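Side-chain contact in ESSC (PDB 5FWH), which forms the N-terminal forkhead-associated part of EssC, an FtsK/SpoIIIE-type ATPase component of the bacterial type VII secretion apparatus: residues 178-181 with 182-186. Residues are numbered along the deposited sequence; the frame is centred on the assembly and turned at random.
Sequences VTSS and EEVVS
Ser-180 and Val-184 meet across a local turn, where the chain leaves strand 175-180 and bends round toward the short strand 185-186 at the edge of the facing sheet, passing from one sheet to the other of the C-terminal beta sandwich, consistent with a forkhead-associated fold. A serine hydroxyl closes the turn: Ser-180 OG donates to Glu-182 O at 2.9 Å, two residues on. With its hydroxyl swung opposite the backbone N (chi1 -177°), Ser-180 directs OG into the bend, and the donor meets the carbonyl at a C=O...donor angle of 123°, tilted 20° from the carbonyl plane. The same oxygen lies 3.0 Å from Glu-182 N. Beside this polar link the remaining contact is apolar. Val-184 presents a single methyl, CG2, which rests 3.8 Å from Ser-180 CB and 3.9 Å from Val-178 CG1, alternate residues on the same side of the strand. Val-178 is buried and Val-184 lies at the margin of the interior; Met-166, Tyr-98 and Ile-116 touch both. Glu-182 turns its extended side chain away from the bend to form a salt bridge with Arg-72, while Val-184 N is hydrogen-bonded to Tyr-96 OH. Replacing Ser-180 with an alanine would probably leave Glu-182 O without its hydroxyl donor and the peptide after Glu-182 freer to rotate, although the CB contact with Val-184 could remain. The turn thus pairs a buried hydroxyl with a main-chain carbonyl directly beside methyl packing, which gives the Glu-182 carbonyl a hydrogen-bond donor at the margin of the apolar interior.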
loop_
_atom_site.group_PDB
_atom_site.type_symbol
_atom_site.label_atom_id
_atom_site.label_comp_id
_atom_site.label_asym_id
_atom_site.label_seq_id
_atom_site.Cartn_x
_atom_site.Cartn_y
_atom_site.Cartn_z
ATOM N N VAL A 178 -9.014 -7.668 -0.180
ATOM C CA VAL A 178 -7.648 -7.460 0.248
ATOM C C VAL A 178 -6.652 -7.837 -0.824
ATOM O O VAL A 178 -6.744 -8.940 -1.300
ATOM C CB VAL A 178 -7.372 -8.331 1.475
ATOM C CG1 VAL A 178 -5.924 -8.119 1.954
ATOM C CG2 VAL A 178 -8.421 -8.003 2.510
ATOM N N THR A 179 -5.737 -6.955 -1.244
ATOM C CA THR A 179 -4.765 -7.340 -2.284
ATOM C C THR A 179 -3.403 -7.229 -1.668
ATOM O O THR A 179 -3.162 -6.314 -0.896
ATOM C CB THR A 179 -4.885 -6.495 -3.547
ATOM O OG1 THR A 179 -6.229 -6.635 -3.983
ATOM C CG2 THR A 179 -3.958 -6.997 -4.654
ATOM N N SER A 180 -2.545 -8.171 -2.017
ATOM C CA SER A 180 -1.314 -8.386 -1.307
ATOM C C SER A 180 -0.358 -9.106 -2.199
ATOM O O SER A 180 -0.743 -9.980 -2.946
ATOM C CB SER A 180 -1.547 -9.304 -0.128
ATOM O OG SER A 180 -0.370 -9.458 0.615
ATOM N N SER A 181 0.909 -8.799 -2.035
ATOM C CA SER A 181 1.966 -9.577 -2.657
ATOM C C SER A 181 2.242 -10.889 -1.951
ATOM O O SER A 181 2.930 -11.681 -2.512
ATOM C CB SER A 181 3.261 -8.754 -2.847
ATOM O OG SER A 181 3.328 -7.638 -1.966
ATOM N N GLU A 182 1.709 -11.140 -0.762
ATOM C CA GLU A 182 1.849 -12.464 -0.135
ATOM C C GLU A 182 0.474 -13.054 0.024
ATOM O O GLU A 182 -0.512 -12.302 -0.018
ATOM C CB GLU A 182 2.456 -12.353 1.245
ATOM C CG GLU A 182 3.427 -11.208 1.420
ATOM C CD GLU A 182 4.235 -11.302 2.711
ATOM O OE1 GLU A 182 3.932 -12.171 3.568
ATOM O OE2 GLU A 182 5.192 -10.501 2.871
ATOM N N GLU A 183 0.399 -14.377 0.233
ATOM C CA GLU A 183 -0.844 -14.996 0.682
ATOM C C GLU A 183 -1.276 -14.342 2.046
ATOM O O GLU A 183 -0.456 -14.043 2.963
ATOM C CB GLU A 183 -0.785 -16.552 0.771
ATOM C CG GLU A 183 -0.901 -17.337 -0.555
ATOM C CD GLU A 183 -2.150 -18.238 -0.675
ATOM O OE1 GLU A 183 -3.299 -17.732 -0.707
ATOM O OE2 GLU A 183 -2.007 -19.479 -0.753
ATOM N N VAL A 184 -2.561 -14.051 2.126
ATOM C CA VAL A 184 -3.132 -13.441 3.290
ATOM C C VAL A 184 -3.614 -14.570 4.183
ATOM O O VAL A 184 -4.192 -15.520 3.702
ATOM C CB VAL A 184 -4.325 -12.594 2.869
ATOM C CG1 VAL A 184 -5.055 -12.066 4.071
ATOM C CG2 VAL A 184 -3.805 -11.441 2.029
ATOM N N VAL A 185 -3.415 -14.413 5.479
ATOM C CA VAL A 185 -3.880 -15.357 6.464
ATOM C C VAL A 185 -5.024 -14.732 7.195
ATOM O O VAL A 185 -4.884 -13.633 7.757
ATOM C CB VAL A 185 -2.766 -15.691 7.446
ATOM C CG1 VAL A 185 -3.240 -16.755 8.460
ATOM C CG2 VAL A 185 -1.546 -16.176 6.664
ATOM N N SER A 186 -6.168 -15.419 7.122
ATOM C CA SER A 186 -7.413 -14.898 7.631
ATOM C C SER A 186 -8.292 -15.948 8.262
ATOM O O SER A 186 -8.455 -17.022 7.743
ATOM C CB SER A 186 -8.227 -14.191 6.503
ATOM O OG SER A 186 -9.223 -13.339 7.113
#